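PDB 4LE6: organophosphorus hydrolase from Pseudomonas pseudoalcaligenes, which probably hydrolyses organophosphate triesters at a two-zinc centre of the metallo-beta-lactamase type. Local coordinates for residues Ser60-Ile65 with Pro259-Glu264; Gly97-Leu102 with Leu214-Ser219. All blocks are in the same frame, centred on the assembly; numbering follows the deposited sequence.

From the N terminus, strands 37-42 and 45-57 open the first six-stranded sheet of the metallo-beta-lactamase sandwich, and the chain reaches 60-65, the first half of contact 1. Past it the chain returns to that sheet through strands 85-95 and 100-103, with 97-102 leading into the latter. Contact 2 closes when 214-219 leads into strand 218-222, an outermost strand of the second six-stranded sheet, so the two sheets of the sandwich are joined there. Contact 1 closes last, at 259-264, ahead of helix 269-286. The shorter loop thus lies wholly within the longer one. Centres of the contacts are 34 Å apart, on opposite sides of the chain's centre.

Contact 1: residues Ser60-Ile65 with Pro259-Glu264; sequences SLLKGI and PEVVFE
L62-K63 and V262-F263 pair as a two-stranded antiparallel sheet, separate from the two large sheets of the metallo-beta-lactamase sandwich. K63 and V262 form its hydrogen-bonded pair: K63 N reaches V262 O at 2.7 Å and V262 N reaches K63 O at 2.8 Å. Beyond the non-hydrogen-bonded pair L62-F263, E264 N adds a third bond to L61 O (2.8 Å). CA-H...O contacts from L62, V261 and F263 fill in between these bonds.

Apolar side chains cover the face bearing L62 and F263. With CG anti to the backbone N (chi1 -177°), the F263 ring lies alongside L61; L61 CB approaches F263 CE1 at 3.7 Å, and L62 CD2 comes near F263 CD1 more loosely. V261 divides its branches, CG1 against L62 CB and CG2 against I65 CB at 3.8 Å. Helix 67-76 backs this side through L70, which touches L62 and I65. The nearest side-chain atoms of F263 and the zinc ligand H226 are about 4 Å apart, which places this end of the pairing next to the metal site.

On the other face K63 CB packs on V262 CG2, while helix 269-286 meets V262 through S269 and R276. K63 NZ stays 5.0 Å from E264 OE1, too far for a salt bridge. The K63 chain bends at chi2 (-72°) and again at chi4, which turns NZ back to its own segment, where K63 NZ donates to S60 O at 2.6 Å.

Contact 2: residues Gly97-Leu102 with Leu214-Ser219; sequences GDNLVL and LLPGVS
L215 reaches across to N99 and V101, in a junction without direct hydrogen bonds between 97-102 and 214-219. Its CB lies 4.1 Å from N99 OD1. CG, anti to the carbonyl carbon (chi1 -68°), carries both methyls toward N99 and V101. CD1 touches both V101 CG2 and N99 CG, each 4.0 Å away, and sits almost straight above N99 CG over the amide face; CD2 lies over the same face, displaced toward N99 OD1 and ND2. P216 extends the surface, its CB 3.7 Å from D98 OD2.

One water bridges the polar atoms, donating to N99 OD1 at 2.6 Å and to P216 O at 3.0 Å. N99 ND2 bonds D133 OD1, so both ends of the amide are held and its rotation is probably fixed. The bend carrying L215 and P216 is a type II beta turn, closed by V218 N to L215 O at 2.9 Å; L214 and L215 oppose V218 as a classic beta bulge.

At the surface, away from the zinc site, the contact joins inner strand 100-103 of one sheet, flanked by 134-136, to the approach to edge strand 218-222 of the other, where V218 packs on F235 of strand 231-237.

Contact 1: residues Ser60-Ile65 with Pro259-Glu264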
ATOM      1  N   SER A  60      21.643   4.726  12.041  1.00 30.04           N
ATOM      2  CA  SER A  60      22.556   5.652  12.720  1.00 36.05           C
ATOM      3  C   SER A  60      22.600   7.029  12.045  1.00 33.47           C
ATOM      4  O   SER A  60      23.121   7.987  12.614  1.00 33.38           O
ATOM      5  CB  SER A  60      23.975   5.073  12.747  1.00 41.00           C
ATOM      6  OG  SER A  60      24.500   4.997  11.426  1.00 46.32           O
ATOM      7  N   LEU A  61      22.077   7.131  10.828  1.00 30.35           N
ATOM      8  CA  LEU A  61      22.008   8.428  10.152  1.00 32.20           C
ATOM      9  C   LEU A  61      20.876   9.307  10.682  1.00 33.63           C
ATOM     10  O   LEU A  61      20.804  10.494  10.352  1.00 32.37           O
ATOM     11  CB  LEU A  61      21.847   8.246   8.640  1.00 30.10           C
ATOM     12  CG  LEU A  61      23.060   7.587   7.967  1.00 34.04           C
ATOM     13  CD1 LEU A  61      22.766   7.265   6.514  1.00 32.11           C
ATOM     14  CD2 LEU A  61      24.315   8.465   8.092  1.00 40.03           C
ATOM     15  N   LEU A  62      19.978   8.738  11.486  1.00 30.74           N
ATOM     16  CA  LEU A  62      18.919   9.543  12.096  1.00 30.38           C
ATOM     17  C   LEU A  62      19.455  10.002  13.430  1.00 32.37           C
ATOM     18  O   LEU A  62      20.013   9.201  14.157  1.00 31.52           O
ATOM     19  CB  LEU A  62      17.638   8.740  12.294  1.00 29.19           C
ATOM     20  CG  LEU A  62      16.964   8.236  11.026  1.00 30.37           C
ATOM     21  CD1 LEU A  62      15.912   7.213  11.405  1.00 30.76           C
ATOM     22  CD2 LEU A  62      16.354   9.390  10.247  1.00 33.56           C
ATOM     23  N   LYS A  63      19.295  11.281  13.749  1.00 30.02           N
ATOM     24  CA  LYS A  63      19.867  11.836  14.974  1.00 33.01           C
ATOM     25  C   LYS A  63      18.859  12.653  15.782  1.00 31.46           C
ATOM     26  O   LYS A  63      17.829  13.090  15.257  1.00 30.37           O
ATOM     27  CB  LYS A  63      21.081  12.703  14.625  1.00 40.97           C
ATOM     28  CG  LYS A  63      22.334  11.897  14.292  1.00 52.46           C
ATOM     29  CD  LYS A  63      22.937  11.246  15.541  1.00 62.95           C
ATOM     30  CE  LYS A  63      24.104  10.309  15.206  1.00 66.78           C
ATOM     31  NZ  LYS A  63      23.678   8.877  15.013  1.00 65.42           N
ATOM     32  N   GLY A  64      19.162  12.852  17.060  1.00 32.43           N
ATOM     33  CA  GLY A  64      18.282  13.584  17.953  1.00 36.37           C
ATOM     34  C   GLY A  64      17.412  12.654  18.781  1.00 42.89           C
ATOM     35  O   GLY A  64      16.495  13.097  19.472  1.00 44.41           O
ATOM     36  N   ILE A  65      17.716  11.360  18.728  1.00 45.98           N
ATOM     37  CA  ILE A  65      16.946  10.354  19.455  1.00 44.20           C
ATOM     38  C   ILE A  65      17.855   9.253  20.003  1.00 40.04           C
ATOM     39  O   ILE A  65      18.792   8.827  19.322  1.00 40.04           O
ATOM     40  CB  ILE A  65      15.870   9.730  18.529  1.00 52.95           C
ATOM     41  CG1 ILE A  65      15.001   8.740  19.299  1.00 49.52           C
ATOM     42  CG2 ILE A  65      16.514   9.050  17.309  1.00 52.88           C
ATOM     43  CD1 ILE A  65      13.723   8.381  18.573  1.00 45.80           C
ATOM     44  N   PRO A 259       9.129  14.567  14.763  1.00 31.66           N
ATOM     45  CA  PRO A 259       9.676  15.412  13.692  1.00 30.03           C
ATOM     46  C   PRO A 259      10.991  16.050  14.110  1.00 29.42           C
ATOM     47  O   PRO A 259      11.745  16.458  13.231  1.00 28.72           O
ATOM     48  CB  PRO A 259       8.608  16.483  13.498  1.00 30.88           C
ATOM     49  CG  PRO A 259       7.343  15.867  14.002  1.00 35.90           C
ATOM     50  CD  PRO A 259       7.774  14.987  15.157  1.00 35.31           C
ATOM     51  N   GLU A 260      11.286  16.082  15.413  1.00 28.20           N
ATOM     52  CA  GLU A 260      12.535  16.694  15.882  1.00 31.91           C
ATOM     53  C   GLU A 260      13.739  15.877  15.409  1.00 31.75           C
ATOM     54  O   GLU A 260      14.855  16.388  15.352  1.00 30.90           O
ATOM     55  CB  GLU A 260      12.585  16.842  17.420  1.00 37.56           C
ATOM     56  CG  GLU A 260      12.570  15.521  18.200  1.00 42.25           C
ATOM     57  CD  GLU A 260      11.171  15.070  18.565  1.00 41.77           C
ATOM     58  OE1 GLU A 260      10.227  15.376  17.806  1.00 31.95           O
ATOM     59  OE2 GLU A 260      11.016  14.412  19.620  1.00 45.57           O
ATOM     60  N   VAL A 261      13.512  14.607  15.075  1.00 28.29           N
ATOM     61  CA  VAL A 261      14.600  13.730  14.641  1.00 28.20           C
ATOM     62  C   VAL A 261      15.117  14.178  13.270  1.00 27.44           C
ATOM     63  O   VAL A 261      14.329  14.459  12.371  1.00 26.47           O
ATOM     64  CB  VAL A 261      14.151  12.244  14.625  1.00 27.75           C
ATOM     65  CG1 VAL A 261      15.201  11.346  13.966  1.00 27.60           C
ATOM     66  CG2 VAL A 261      13.886  11.758  16.053  1.00 28.85           C
ATOM     67  N   VAL A 262      16.435  14.267  13.116  1.00 27.99           N
ATOM     68  CA  VAL A 262      17.021  14.804  11.880  1.00 27.51           C
ATOM     69  C   VAL A 262      17.867  13.770  11.133  1.00 28.01           C
ATOM     70  O   VAL A 262      18.235  12.737  11.689  1.00 27.72           O
ATOM     71  CB  VAL A 262      17.864  16.044  12.155  1.00 31.37           C
ATOM     72  CG1 VAL A 262      17.019  17.072  12.904  1.00 34.32           C
ATOM     73  CG2 VAL A 262      19.111  15.693  12.969  1.00 33.61           C
ATOM     74  N   PHE A 263      18.160  14.068   9.870  1.00 26.66           N
ATOM     75  CA  PHE A 263      18.935  13.184   9.015  1.00 27.52           C
ATOM     76  C   PHE A 263      20.355  13.739   8.842  1.00 29.49           C
ATOM     77  O   PHE A 263      20.532  14.933   8.584  1.00 30.10           O
ATOM     78  CB  PHE A 263      18.215  13.070   7.675  1.00 29.49           C
ATOM     79  CG  PHE A 263      18.850  12.121   6.703  1.00 30.41           C
ATOM     80  CD1 PHE A 263      19.145  10.817   7.054  1.00 32.41           C
ATOM     81  CD2 PHE A 263      19.102  12.528   5.407  1.00 34.66           C
ATOM     82  CE1 PHE A 263      19.722   9.951   6.132  1.00 31.95           C
ATOM     83  CE2 PHE A 263      19.659  11.665   4.484  1.00 35.47           C
ATOM     84  CZ  PHE A 263      19.972  10.386   4.842  1.00 32.26           C
ATOM     85  N   GLU A 264      21.364  12.881   8.969  1.00 29.26           N
ATOM     86  CA  GLU A 264      22.754  13.339   8.920  1.00 35.80           C
ATOM     87  C   GLU A 264      23.078  14.112   7.640  1.00 33.76           C
ATOM     88  O   GLU A 264      23.941  14.972   7.639  1.00 33.92           O
ATOM     89  CB  GLU A 264      23.727  12.165   9.034  1.00 41.46           C
ATOM     90  CG  GLU A 264      25.083  12.577   9.615  1.00 54.40           C
ATOM     91  CD  GLU A 264      25.078  12.629  11.131  1.00 69.76           C
ATOM     92  OE1 GLU A 264      23.979  12.669  11.721  1.00 77.28           O
ATOM     93  OE2 GLU A 264      26.169  12.618  11.740  1.00 74.99           O
TER

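Contact 2: residues Gly97-Leu102 with Leu214-Ser219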
ATOM      1  N   GLY A  97      -3.925  17.761 -17.673  1.00 25.13           N
ATOM      2  CA  GLY A  97      -4.618  18.175 -18.885  1.00 24.02           C
ATOM      3  C   GLY A  97      -3.810  19.194 -19.690  1.00 28.59           C
ATOM      4  O   GLY A  97      -3.613  19.026 -20.895  1.00 29.19           O
ATOM      5  N   ASP A  98      -3.334  20.247 -19.032  1.00 30.06           N
ATOM      6  CA  ASP A  98      -2.515  21.252 -19.698  1.00 28.66           C
ATOM      7  C   ASP A  98      -1.081  20.786 -19.896  1.00 23.50           C
ATOM      8  O   ASP A  98      -0.445  21.132 -20.879  1.00 22.63           O
ATOM      9  CB  ASP A  98      -2.495  22.562 -18.900  1.00 31.96           C
ATOM     10  CG  ASP A  98      -3.843  23.240 -18.865  1.00 38.79           C
ATOM     11  OD1 ASP A  98      -4.296  23.701 -19.930  1.00 40.22           O
ATOM     12  OD2 ASP A  98      -4.451  23.305 -17.776  1.00 41.98           O
ATOM     13  N   ASN A  99      -0.566  20.045 -18.927  1.00 21.56           N
ATOM     14  CA  ASN A  99       0.814  19.588 -18.944  1.00 24.06           C
ATOM     15  C   ASN A  99       0.959  18.154 -18.445  1.00 23.05           C
ATOM     16  O   ASN A  99       0.183  17.688 -17.598  1.00 22.38           O
ATOM     17  CB  ASN A  99       1.671  20.476 -18.043  1.00 27.61           C
ATOM     18  CG  ASN A  99       1.690  21.923 -18.493  1.00 29.60           C
ATOM     19  OD1 ASN A  99       0.879  22.740 -18.040  1.00 28.37           O
ATOM     20  ND2 ASN A  99       2.615  22.251 -19.389  1.00 27.44           N
ATOM     21  N   LEU A 100       1.977  17.465 -18.946  1.00 21.46           N
ATOM     22  CA  LEU A 100       2.422  16.230 -18.317  1.00 21.66           C
ATOM     23  C   LEU A 100       3.696  16.569 -17.560  1.00 23.24           C
ATOM     24  O   LEU A 100       4.714  16.934 -18.157  1.00 23.95           O
ATOM     25  CB  LEU A 100       2.657  15.116 -19.337  1.00 22.52           C
ATOM     26  CG  LEU A 100       2.996  13.752 -18.724  1.00 24.35           C
ATOM     27  CD1 LEU A 100       1.816  13.151 -17.937  1.00 24.95           C
ATOM     28  CD2 LEU A 100       3.435  12.799 -19.806  1.00 23.27           C
ATOM     29  N   VAL A 101       3.621  16.468 -16.237  1.00 21.79           N
ATOM     30  CA  VAL A 101       4.663  16.982 -15.365  1.00 21.74           C
ATOM     31  C   VAL A 101       5.254  15.869 -14.528  1.00 21.24           C
ATOM     32  O   VAL A 101       4.536  15.159 -13.826  1.00 24.16           O
ATOM     33  CB  VAL A 101       4.097  18.066 -14.400  1.00 23.13           C
ATOM     34  CG1 VAL A 101       5.208  18.638 -13.523  1.00 22.28           C
ATOM     35  CG2 VAL A 101       3.425  19.177 -15.181  1.00 25.26           C
ATOM     36  N   LEU A 102       6.571  15.740 -14.565  1.00 18.43           N
ATOM     37  CA  LEU A 102       7.245  14.753 -13.741  1.00 20.01           C
ATOM     38  C   LEU A 102       7.964  15.471 -12.590  1.00 21.85           C
ATOM     39  O   LEU A 102       8.716  16.411 -12.831  1.00 24.65           O
ATOM     40  CB  LEU A 102       8.232  13.961 -14.607  1.00 20.09           C
ATOM     41  CG  LEU A 102       9.092  12.944 -13.866  1.00 20.73           C
ATOM     42  CD1 LEU A 102       8.214  11.871 -13.222  1.00 20.56           C
ATOM     43  CD2 LEU A 102      10.117  12.328 -14.821  1.00 22.64           C
ATOM     44  N   LEU A 214       3.470  28.694 -11.454  1.00 44.72           N
ATOM     45  CA  LEU A 214       4.492  28.121 -12.319  1.00 40.40           C
ATOM     46  C   LEU A 214       3.850  27.550 -13.581  1.00 39.70           C
ATOM     47  O   LEU A 214       4.328  27.766 -14.697  1.00 42.21           O
ATOM     48  CB  LEU A 214       5.227  27.017 -11.576  1.00 40.27           C
ATOM     49  CG  LEU A 214       6.305  26.267 -12.352  1.00 48.32           C
ATOM     50  CD1 LEU A 214       7.472  27.191 -12.689  1.00 55.32           C
ATOM     51  CD2 LEU A 214       6.755  25.098 -11.518  1.00 52.09           C
ATOM     52  N   LEU A 215       2.785  26.784 -13.375  1.00 35.30           N
ATOM     53  CA  LEU A 215       1.961  26.242 -14.449  1.00 31.39           C
ATOM     54  C   LEU A 215       0.529  26.255 -13.948  1.00 32.63           C
ATOM     55  O   LEU A 215       0.303  26.428 -12.756  1.00 35.17           O
ATOM     56  CB  LEU A 215       2.361  24.812 -14.771  1.00 32.38           C
ATOM     57  CG  LEU A 215       3.722  24.589 -15.416  1.00 33.53           C
ATOM     58  CD1 LEU A 215       3.977  23.109 -15.419  1.00 32.65           C
ATOM     59  CD2 LEU A 215       3.759  25.174 -16.849  1.00 34.08           C
ATOM     60  N   PRO A 216      -0.447  26.079 -14.847  1.00 35.00           N
ATOM     61  CA  PRO A 216      -1.831  26.025 -14.354  1.00 37.74           C
ATOM     62  C   PRO A 216      -1.991  24.920 -13.299  1.00 34.72           C
ATOM     63  O   PRO A 216      -1.655  23.776 -13.587  1.00 32.70           O
ATOM     64  CB  PRO A 216      -2.644  25.711 -15.619  1.00 40.09           C
ATOM     65  CG  PRO A 216      -1.793  26.248 -16.757  1.00 41.48           C
ATOM     66  CD  PRO A 216      -0.372  25.981 -16.317  1.00 38.07           C
ATOM     67  N   GLY A 217      -2.425  25.281 -12.096  1.00 36.36           N
ATOM     68  CA  GLY A 217      -2.686  24.318 -11.044  1.00 36.45           C
ATOM     69  C   GLY A 217      -1.452  23.955 -10.241  1.00 34.61           C
ATOM     70  O   GLY A 217      -1.527  23.191  -9.287  1.00 35.06           O
ATOM     71  N   VAL A 218      -0.314  24.522 -10.617  1.00 22.26           N
ATOM     72  CA  VAL A 218       0.966  24.132 -10.025  1.00 25.56           C
ATOM     73  C   VAL A 218       1.687  25.337  -9.443  1.00 26.44           C
ATOM     74  O   VAL A 218       1.890  26.339 -10.124  1.00 23.67           O
ATOM     75  CB  VAL A 218       1.882  23.460 -11.046  1.00 26.64           C
ATOM     76  CG1 VAL A 218       3.077  22.839 -10.335  1.00 25.47           C
ATOM     77  CG2 VAL A 218       1.114  22.388 -11.810  1.00 27.99           C
ATOM     78  N   SER A 219       2.078  25.220  -8.180  1.00 24.97           N
ATOM     79  CA  SER A 219       2.769  26.312  -7.491  1.00 29.09           C
ATOM     80  C   SER A 219       3.914  25.776  -6.625  1.00 27.19           C
ATOM     81  O   SER A 219       3.946  24.604  -6.282  1.00 26.49           O
ATOM     82  CB  SER A 219       1.795  27.107  -6.625  1.00 31.56           C
ATOM     83  OG  SER A 219       1.108  26.249  -5.744  1.00 37.33           O
TER
HETATM   84  O   HOH W   1      -0.354  22.284 -15.779  1.00 25.95           O